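Local coordinates for protein putative acetyltransferase Sthe_0691 (Sphaerobacter thermophilus, PDB 3SHP) that has no known substrate but probably transfers an acetyl group from acetyl-coenzyme A, as GNAT acetyltransferases do, at residues Thr13-Ala18 against Ser68-Val73; Phe89-Trp94 against Val100-Ala105; Val124-Ala127 against Arg132-Ala135; Glu150-Ala155 against Val159-Tyr164. All blocks are in the same frame, centred on the assembly; numbering follows the deposited sequence.

Contact 1: Thr13-Ala18 against Ser68-Val73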
# COMPACT_ATOMS: atom_id res chain seq x y z
N THR A 13 16.24 30.29 -22.90
CA THR A 13 14.91 29.70 -22.73
C THR A 13 14.42 29.69 -21.30
O THR A 13 13.24 29.94 -21.05
CB THR A 13 14.90 28.25 -23.25
OG1 THR A 13 15.48 28.23 -24.55
CG2 THR A 13 13.49 27.77 -23.38
N VAL A 14 15.31 29.34 -20.36
CA VAL A 14 14.94 29.24 -18.96
C VAL A 14 15.84 30.09 -18.05
O VAL A 14 16.94 30.46 -18.43
CB VAL A 14 15.00 27.77 -18.46
CG1 VAL A 14 14.13 26.84 -19.35
CG2 VAL A 14 16.45 27.30 -18.38
N TYR A 15 15.35 30.36 -16.85
CA TYR A 15 16.22 30.89 -15.83
C TYR A 15 16.01 30.16 -14.54
O TYR A 15 14.97 29.52 -14.35
CB TYR A 15 16.05 32.40 -15.65
CG TYR A 15 14.73 32.89 -15.13
CD1 TYR A 15 14.54 33.16 -13.77
CD2 TYR A 15 13.69 33.16 -16.00
CE1 TYR A 15 13.33 33.64 -13.29
CE2 TYR A 15 12.49 33.64 -15.54
CZ TYR A 15 12.31 33.88 -14.19
OH TYR A 15 11.07 34.37 -13.77
N LEU A 16 17.03 30.22 -13.69
CA LEU A 16 17.04 29.58 -12.40
C LEU A 16 17.03 30.64 -11.33
O LEU A 16 17.72 31.67 -11.43
CB LEU A 16 18.29 28.69 -12.24
CG LEU A 16 18.26 27.28 -12.87
CD1 LEU A 16 17.65 27.23 -14.24
CD2 LEU A 16 19.66 26.74 -12.95
N ARG A 17 16.22 30.39 -10.31
CA ARG A 17 16.13 31.27 -9.16
C ARG A 17 15.73 30.37 -7.99
O ARG A 17 15.29 29.27 -8.20
CB ARG A 17 15.05 32.34 -9.39
CG ARG A 17 13.64 31.77 -9.79
CD ARG A 17 12.52 32.71 -9.32
NE ARG A 17 11.20 32.25 -9.74
CZ ARG A 17 10.44 31.35 -9.09
NH1 ARG A 17 10.87 30.78 -7.95
NH2 ARG A 17 9.25 31.02 -9.59
N ALA A 18 15.87 30.87 -6.77
CA ALA A 18 15.47 30.12 -5.58
C ALA A 18 14.01 29.68 -5.71
O ALA A 18 13.14 30.48 -6.05
CB ALA A 18 15.69 30.97 -4.31
N SER A 68 9.47 32.41 -21.67
CA SER A 68 8.31 32.84 -22.50
C SER A 68 7.02 33.01 -21.69
O SER A 68 6.30 33.98 -21.88
CB SER A 68 8.08 31.92 -23.70
OG SER A 68 7.89 30.57 -23.27
N ASP A 69 6.75 32.11 -20.74
CA ASP A 69 5.47 32.19 -19.99
C ASP A 69 5.60 32.22 -18.47
O ASP A 69 4.59 32.23 -17.77
CB ASP A 69 4.50 31.06 -20.42
CG ASP A 69 5.06 29.66 -20.15
OD1 ASP A 69 6.22 29.55 -19.72
OD2 ASP A 69 4.33 28.66 -20.35
N GLU A 70 6.84 32.21 -17.96
CA GLU A 70 7.09 32.23 -16.52
C GLU A 70 6.66 30.97 -15.78
O GLU A 70 6.53 30.98 -14.55
CB GLU A 70 6.45 33.46 -15.86
CG GLU A 70 7.08 34.78 -16.29
CD GLU A 70 8.47 34.95 -15.70
OE1 GLU A 70 8.67 34.49 -14.56
OE2 GLU A 70 9.35 35.52 -16.36
N ALA A 71 6.45 29.89 -16.53
CA ALA A 71 6.04 28.63 -15.93
C ALA A 71 7.23 27.96 -15.26
O ALA A 71 8.34 27.93 -15.80
CB ALA A 71 5.46 27.72 -16.99
N VAL A 72 6.99 27.42 -14.07
CA VAL A 72 8.02 26.61 -13.41
C VAL A 72 7.97 25.25 -14.10
O VAL A 72 6.95 24.55 -13.99
CB VAL A 72 7.74 26.50 -11.89
CG1 VAL A 72 8.70 25.46 -11.22
CG2 VAL A 72 7.84 27.90 -11.21
N VAL A 73 9.03 24.91 -14.83
CA VAL A 73 9.07 23.69 -15.62
C VAL A 73 9.92 22.59 -14.98
O VAL A 73 9.95 21.43 -15.46
CB VAL A 73 9.53 23.97 -17.08
CG1 VAL A 73 8.59 24.98 -17.75
CG2 VAL A 73 11.01 24.46 -17.11
O HOH W 1 11.22 30.66 -22.87
O HOH W 2 7.75 31.82 -12.14

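Contact 2: Phe89-Trp94 against Val100-Ala105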
# COMPACT_ATOMS: atom_id res chain seq x y z
N PHE A 89 17.89 16.77 -11.12
CA PHE A 89 16.86 17.62 -11.69
C PHE A 89 15.55 16.86 -11.66
O PHE A 89 15.55 15.63 -11.82
CB PHE A 89 17.19 17.97 -13.15
CG PHE A 89 18.48 18.73 -13.32
CD1 PHE A 89 18.49 20.12 -13.26
CD2 PHE A 89 19.67 18.05 -13.52
CE1 PHE A 89 19.68 20.82 -13.41
CE2 PHE A 89 20.87 18.75 -13.65
CZ PHE A 89 20.88 20.14 -13.61
N HIS A 90 14.46 17.58 -11.47
CA HIS A 90 13.12 17.02 -11.51
C HIS A 90 12.35 17.89 -12.49
O HIS A 90 12.09 19.04 -12.19
CB HIS A 90 12.44 17.10 -10.14
CG HIS A 90 13.13 16.34 -9.05
ND1 HIS A 90 12.92 14.99 -8.83
CD2 HIS A 90 14.01 16.74 -8.10
CE1 HIS A 90 13.66 14.60 -7.81
NE2 HIS A 90 14.32 15.64 -7.34
N MSE A 91 12.01 17.37 -13.66
CA MSE A 91 11.30 18.18 -14.68
C MSE A 91 9.81 17.89 -14.63
O MSE A 91 9.42 16.78 -14.29
CB MSE A 91 11.85 17.90 -16.08
CG MSE A 91 13.37 18.00 -16.16
SE MSE A 91 14.05 19.75 -15.60
CE MSE A 91 13.33 20.77 -17.06
N ALA A 92 8.97 18.86 -14.97
CA ALA A 92 7.53 18.63 -14.99
C ALA A 92 7.20 17.55 -16.03
O ALA A 92 7.75 17.55 -17.12
CB ALA A 92 6.76 19.91 -15.29
N PRO A 93 6.34 16.61 -15.66
CA PRO A 93 5.95 15.51 -16.54
C PRO A 93 5.13 15.95 -17.76
O PRO A 93 5.13 15.24 -18.77
CB PRO A 93 5.10 14.59 -15.63
CG PRO A 93 4.53 15.54 -14.60
CD PRO A 93 5.69 16.51 -14.34
N TRP A 94 4.45 17.09 -17.66
CA TRP A 94 3.67 17.62 -18.78
C TRP A 94 4.53 18.32 -19.84
O TRP A 94 4.00 18.74 -20.87
CB TRP A 94 2.58 18.59 -18.29
CG TRP A 94 3.05 19.65 -17.30
CD1 TRP A 94 2.92 19.60 -15.94
CD2 TRP A 94 3.67 20.91 -17.60
NE1 TRP A 94 3.42 20.75 -15.37
CE2 TRP A 94 3.89 21.57 -16.36
CE3 TRP A 94 4.05 21.55 -18.79
CZ2 TRP A 94 4.50 22.82 -16.27
CZ3 TRP A 94 4.64 22.81 -18.71
CH2 TRP A 94 4.87 23.43 -17.45
N VAL A 100 15.69 19.22 -23.41
CA VAL A 100 16.29 20.49 -23.91
C VAL A 100 16.38 21.51 -22.77
O VAL A 100 17.37 22.22 -22.62
CB VAL A 100 15.47 21.14 -25.09
CG1 VAL A 100 16.15 22.42 -25.61
CG2 VAL A 100 15.30 20.19 -26.26
N LEU A 101 15.32 21.56 -21.96
CA LEU A 101 15.24 22.54 -20.88
C LEU A 101 16.11 22.11 -19.69
O LEU A 101 16.77 22.95 -19.09
CB LEU A 101 13.78 22.75 -20.46
CG LEU A 101 12.82 23.25 -21.56
CD1 LEU A 101 11.43 23.45 -21.03
CD2 LEU A 101 13.28 24.53 -22.12
N ARG A 102 16.09 20.83 -19.33
CA ARG A 102 17.05 20.28 -18.36
C ARG A 102 18.51 20.54 -18.73
O ARG A 102 19.30 20.94 -17.89
CB ARG A 102 16.87 18.76 -18.17
CG ARG A 102 17.58 18.22 -16.89
CD ARG A 102 17.37 16.71 -16.70
NE ARG A 102 17.20 16.09 -18.00
CZ ARG A 102 16.12 15.40 -18.37
NH1 ARG A 102 15.13 15.17 -17.51
NH2 ARG A 102 16.05 14.93 -19.61
N ALA A 103 18.85 20.32 -19.99
CA ALA A 103 20.21 20.52 -20.46
C ALA A 103 20.64 21.99 -20.32
O ALA A 103 21.73 22.27 -19.86
CB ALA A 103 20.33 20.07 -21.91
N GLU A 104 19.75 22.91 -20.69
CA GLU A 104 20.03 24.34 -20.54
C GLU A 104 20.23 24.67 -19.06
O GLU A 104 21.15 25.39 -18.71
CB GLU A 104 18.93 25.21 -21.16
CG GLU A 104 19.25 26.70 -21.06
CD GLU A 104 18.35 27.58 -21.91
OE1 GLU A 104 18.12 27.25 -23.10
OE2 GLU A 104 17.86 28.61 -21.40
N ALA A 105 19.38 24.13 -18.20
CA ALA A 105 19.48 24.36 -16.76
C ALA A 105 20.84 23.89 -16.23
O ALA A 105 21.43 24.54 -15.37
CB ALA A 105 18.36 23.66 -16.03
O HOH W 3 15.38 14.84 -14.56

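Contact 3: Val124-Ala127 against Arg132-Ala135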
# COMPACT_ATOMS: atom_id res chain seq x y z
N VAL A 124 26.55 15.01 -10.41
CA VAL A 124 25.26 15.20 -11.08
C VAL A 124 24.68 13.86 -11.56
O VAL A 124 25.36 13.08 -12.24
CB VAL A 124 25.38 16.14 -12.31
CG1 VAL A 124 24.01 16.54 -12.84
CG2 VAL A 124 26.20 17.41 -11.94
N GLU A 125 23.41 13.63 -11.26
CA GLU A 125 22.67 12.46 -11.75
C GLU A 125 22.13 12.77 -13.14
O GLU A 125 21.47 13.83 -13.33
CB GLU A 125 21.49 12.13 -10.84
CG GLU A 125 21.85 11.66 -9.45
CD GLU A 125 20.64 11.05 -8.69
OE1 GLU A 125 19.48 11.21 -9.16
OE2 GLU A 125 20.85 10.42 -7.63
N ILE A 126 22.41 11.88 -14.11
CA ILE A 126 21.87 12.00 -15.46
C ILE A 126 21.56 10.63 -16.05
O ILE A 126 22.42 9.75 -16.08
CB ILE A 126 22.85 12.72 -16.44
CG1 ILE A 126 23.39 14.04 -15.83
CG2 ILE A 126 22.16 13.00 -17.79
CD1 ILE A 126 24.53 14.66 -16.64
N ALA A 127 20.33 10.43 -16.52
CA ALA A 127 19.94 9.13 -17.03
C ALA A 127 20.62 8.92 -18.38
O ALA A 127 20.80 9.87 -19.12
CB ALA A 127 18.42 9.01 -17.17
N ARG A 132 20.76 15.34 -24.56
CA ARG A 132 21.15 16.72 -24.48
C ARG A 132 21.75 17.05 -23.12
O ARG A 132 22.75 17.75 -23.04
CB ARG A 132 19.95 17.60 -24.79
CG ARG A 132 19.48 17.40 -26.21
CD ARG A 132 18.27 18.23 -26.50
NE ARG A 132 17.60 17.79 -27.72
CZ ARG A 132 17.91 18.20 -28.96
NH1 ARG A 132 18.91 19.05 -29.16
NH2 ARG A 132 17.22 17.74 -30.00
N THR A 133 21.16 16.53 -22.05
CA THR A 133 21.69 16.73 -20.71
C THR A 133 23.09 16.09 -20.57
O THR A 133 24.01 16.69 -20.02
CB THR A 133 20.70 16.22 -19.63
OG1 THR A 133 19.41 16.80 -19.88
CG2 THR A 133 21.16 16.60 -18.23
N LEU A 134 23.27 14.89 -21.11
CA LEU A 134 24.61 14.29 -21.13
C LEU A 134 25.60 15.20 -21.87
O LEU A 134 26.73 15.43 -21.40
CB LEU A 134 24.58 12.91 -21.78
CG LEU A 134 23.80 11.86 -20.97
CD1 LEU A 134 23.59 10.65 -21.86
CD2 LEU A 134 24.55 11.48 -19.67
N ALA A 135 25.17 15.73 -23.02
CA ALA A 135 26.06 16.58 -23.81
C ALA A 135 26.38 17.87 -23.07
O ALA A 135 27.52 18.35 -23.12
CB ALA A 135 25.47 16.86 -25.18

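Contact 4: Glu150-Ala155 against Val159-Tyr164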
# COMPACT_ATOMS: atom_id res chain seq x y z
N GLU A 150 20.28 -0.01 -15.31
CA GLU A 150 18.85 -0.20 -15.35
C GLU A 150 18.17 0.32 -14.12
O GLU A 150 17.18 -0.22 -13.67
CB GLU A 150 18.53 -1.67 -15.55
CG GLU A 150 19.01 -2.10 -16.90
CD GLU A 150 18.28 -3.25 -17.35
OE1 GLU A 150 18.32 -4.27 -16.64
OE2 GLU A 150 17.63 -3.15 -18.40
N ALA A 151 18.71 1.41 -13.59
CA ALA A 151 18.18 1.98 -12.38
C ALA A 151 16.91 2.77 -12.64
O ALA A 151 16.13 2.97 -11.71
CB ALA A 151 19.24 2.86 -11.71
N ILE A 152 16.68 3.22 -13.88
CA ILE A 152 15.58 4.15 -14.17
C ILE A 152 14.50 3.47 -15.02
O ILE A 152 14.77 3.02 -16.14
CB ILE A 152 16.09 5.44 -14.92
CG1 ILE A 152 17.26 6.15 -14.18
CG2 ILE A 152 14.94 6.42 -15.16
CD1 ILE A 152 17.00 6.45 -12.72
N ALA A 153 13.27 3.41 -14.49
CA ALA A 153 12.11 2.92 -15.27
C ALA A 153 11.74 3.85 -16.42
O ALA A 153 11.61 5.05 -16.23
CB ALA A 153 10.87 2.71 -14.36
N ARG A 154 11.58 3.29 -17.62
CA ARG A 154 10.97 3.99 -18.75
C ARG A 154 9.82 3.12 -19.27
O ARG A 154 9.52 2.03 -18.74
CB ARG A 154 12.01 4.23 -19.87
CG ARG A 154 13.22 5.11 -19.50
CD ARG A 154 12.81 6.57 -19.16
NE ARG A 154 13.98 7.44 -19.10
CZ ARG A 154 14.13 8.48 -18.28
NH1 ARG A 154 13.18 8.81 -17.39
NH2 ARG A 154 15.24 9.20 -18.33
N ALA A 155 9.17 3.60 -20.32
CA ALA A 155 8.06 2.87 -20.88
C ALA A 155 8.63 1.65 -21.59
O ALA A 155 9.44 1.78 -22.53
CB ALA A 155 7.30 3.76 -21.85
N VAL A 159 16.61 2.18 -18.16
CA VAL A 159 17.89 2.73 -18.60
C VAL A 159 18.80 3.00 -17.40
O VAL A 159 18.33 3.11 -16.26
CB VAL A 159 17.73 4.00 -19.44
CG1 VAL A 159 16.77 3.75 -20.64
CG2 VAL A 159 17.29 5.16 -18.59
N ASP A 160 20.09 3.10 -17.66
CA ASP A 160 21.05 3.30 -16.60
C ASP A 160 20.92 4.70 -16.05
O ASP A 160 20.62 5.65 -16.78
CB ASP A 160 22.50 3.13 -17.10
CG ASP A 160 22.76 1.78 -17.72
OD1 ASP A 160 21.94 0.85 -17.60
OD2 ASP A 160 23.82 1.65 -18.36
N LEU A 161 21.16 4.84 -14.76
CA LEU A 161 21.46 6.15 -14.21
C LEU A 161 22.97 6.33 -14.23
O LEU A 161 23.71 5.45 -13.75
CB LEU A 161 20.96 6.27 -12.77
CG LEU A 161 21.16 7.68 -12.19
CD1 LEU A 161 20.40 8.72 -13.05
CD2 LEU A 161 20.77 7.77 -10.68
N LEU A 162 23.42 7.46 -14.75
CA LEU A 162 24.84 7.76 -14.80
C LEU A 162 25.11 8.86 -13.81
O LEU A 162 24.26 9.72 -13.61
CB LEU A 162 25.24 8.22 -16.20
CG LEU A 162 24.95 7.25 -17.35
CD1 LEU A 162 25.44 7.79 -18.71
CD2 LEU A 162 25.59 5.93 -17.03
N ILE A 163 26.29 8.82 -13.18
CA ILE A 163 26.72 9.90 -12.30
C ILE A 163 27.93 10.58 -12.92
O ILE A 163 28.98 9.94 -13.12
CB ILE A 163 27.14 9.38 -10.91
CG1 ILE A 163 26.08 8.45 -10.32
CG2 ILE A 163 27.49 10.57 -9.99
CD1 ILE A 163 24.77 9.15 -9.93
N TYR A 164 27.77 11.86 -13.24
CA TYR A 164 28.82 12.65 -13.84
C TYR A 164 29.46 13.47 -12.74
O TYR A 164 28.77 13.97 -11.85
CB TYR A 164 28.25 13.58 -14.93
CG TYR A 164 28.23 12.94 -16.30
CD1 TYR A 164 27.39 11.85 -16.57
CD2 TYR A 164 29.06 13.40 -17.32
CE1 TYR A 164 27.39 11.24 -17.80
CE2 TYR A 164 29.05 12.80 -18.59
CZ TYR A 164 28.20 11.73 -18.81
OH TYR A 164 28.16 11.12 -20.04

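Contact 1: Thr13-Ala18 against Ser68-Val73
Tyr15 OH donates to Glu70 OE1 over 2.5 Å, the shortest polar bond between Thr13-Ala18 and Ser68-Val73 and the only direct hydrogen bond joining them. It ties strand 14-18 of the mixed sheet, whose layout is consistent with a GNAT fold, to the turn of the antiparallel hairpin made by strands 58-66 and 72-80. The backbone of Tyr15 pairs with Val65, and its side chain, touching Val65 and Arg67, passes over strand 58-66 to the turn. The hydroxyl meets the syn lone pair of OE1 at the ring edge, near the ring plane, while the ring and carboxylate planes stand 47° apart. Glu70 bends at chi2 (-71°), which turns its oxygens back to the phenol. A phenylalanine in place of Tyr15 would probably leave Glu70 OE1 without its donor and the carboxylate free to turn.

Further along the strand, Arg17 crosses Val72 at about a right angle, with NH2 3.8 Å from Val72 CG2. Its charge is met mainly by Asp23, in a salt bridge through NH1. A water in the guanidinium plane accepts from Arg17 NH2 at 3.1 Å and donates to Glu70 O at 2.8 Å. A second water links the other end, donating to Thr13 O and accepting from Ser68 N. The turn itself is shaped by an Asx turn, in which Ala71 N reaches Asp69 OD1 at 3.2 Å from above the carboxylate plane.

Contact 2: Phe89-Trp94 against Val100-Ala105
Phe89 lies against the aliphatic part of Arg102: Arg102 CG is 3.7 Å from Phe89 CG and 4.2 Å from the ring centroid. That line runs 30° off the ring normal, an off-centre CH-pi contact. Farther round the ring, Phe89 CE1 meets Ala105 CB at 4.1 Å. Met91, present as selenomethionine, is bent at chi2 and again at chi3 (-67°), the last turn bringing CE to the helix backbone, 3.6 Å from Arg102 N and 4.0 Å from Leu101 CB. Its CG lies 3.6 Å from Arg102 NH1, which means the arginine is touched by Phe89 and Met91 along its length.

The two segments belong to the beta-alpha-beta unit of strand 84-91, helix 98-116 and strand 121-127. The short segment axes run at 148°, roughly antiparallel, as expected of a helix returning over its strand. In GNAT enzymes this strand-to-helix connection usually receives the coenzyme A pyrophosphate; here no cofactor is bound.

Farther out, a water accepts from Arg102 NH1 at 3.0 Å and donates to Phe89 O at 2.9 Å. The guanidinium is positioned by a salt bridge from NH2 to Asp99 and a hydrogen bond from NE to Thr133 OG1.

Contact 3: Val124-Ala127 against Arg132-Ala135
Ile126 and Leu134 owe their meeting to their first torsions. Ile126, with chi1 at -49°, holds CG2 opposite its backbone N and sends that branch to the helix, while Leu134, with chi1 at -67°, sets CG beside its own N and brings CD2 back over the strand residue. Ile126 CG2 and Leu134 CD2 end 3.4 Å apart, tighter than usual van der Waals contact, and the two side chains slide past each other in opposite directions. The same leucine methyl also lies 3.9 Å from Ile126 CB, so it rests on the branch point as well as on the methyl.

Thr133 covers the neighbouring part of the isoleucine. Its CG2 is 3.8 Å from Ile126 CG2, and the side chains cross at a slant. Ile126 CD1 runs on to 4.0 Å from Thr133 O. Leu134 CD1, the second leucine methyl, stands 4.0 Å from Ala127 O, so the leucine bridges two consecutive strand residues.

The segments lie on strand 121-127 and on helix 131-139, which follows it in the chain; in GNAT topology this is the helix after the central parallel strand pair. Leu106 of helix 98-116 adds to the packing against Ile126 and Thr133, and Leu162 and Tyr164 of strand 157-167 lie on Leu134.

No hydrogen bond crosses the contact. Thr133 turns its methyl to Ile126 while OG1 is engaged by Asp99, which implies that branched carbon shapes seat the helix and the polar atom is satisfied on another side.

Contact 4: Glu150-Ala155 against Val159-Tyr164
Ile152 and Val159 form the tight part of this contact, as an antiparallel hydrogen-bonded pair with both backbone bonds made. Ile152 N donates to Val159 O at 2.9 Å, nearly along the C=O axis (167°), and Val159 N returns a bond of 2.9 Å to Ile152 O in the carbonyl plane. Their side chains share one face, where Ile152 CB lies 3.9 Å from Val159 CG2. Leu161 closes the packing: its CB is 4.0 Å from Ile152 CG1 and is met also by Ala151 CB.

The two flanks have little carbon packing and are more polar. On one, at the partly exposed rim, Glu150 N donates to Asp160 OD1 at 3.0 Å on the anti side, 28° out of the carboxylate plane, while the glutamate side chain starts away from the partner strand. Asp160 OD2 has its chief partner in Arg147, so one carboxylate holds both a backbone N-H and a cation. An alanine in place of Asp160 would probably leave Glu150 N without its acceptor and Arg147 without its mate. On the other flank the touch is loose, Arg154 CG resting 4.0 Å from Val159 CG1. The bend at chi2 turns the chain back, Ile152 CG2 lies over one guanidinium face, toward its rim, and Asp129 and Glu130 take the charge. Val37 of a neighbouring subunit packs on Glu150.

Ala151 N is 3.2 Å from Val159 O, at an angle too poor for a bond. Ala151 and Ile152 together stand opposite the single residue Val159, which defines a classic beta bulge, here at the corner of the C-terminal antiparallel strands.

How the contacts relate
All four contacts reach the same mixed sheet, in series along the chain. Contacts 2 and 3 are buried and lay helices 98-116 and 131-139 against neighbouring parallel strands, mostly through carbon; they touch where Ala103 CB packs on Arg132 O at 3.5 Å. Contacts 1 and 4 lie at the surface, their centres about 26 Å apart, and involve hydrogen bonds: side chain and water in the first, mainly backbone in the second. Contact 1 joins contact 2 through Thr13 N to Glu104 OE2, and contact 3 joins contact 4 through Ile126 O to Leu162 N, both at 2.8 Å. Contacts 2 and 4 both touch the second subunit.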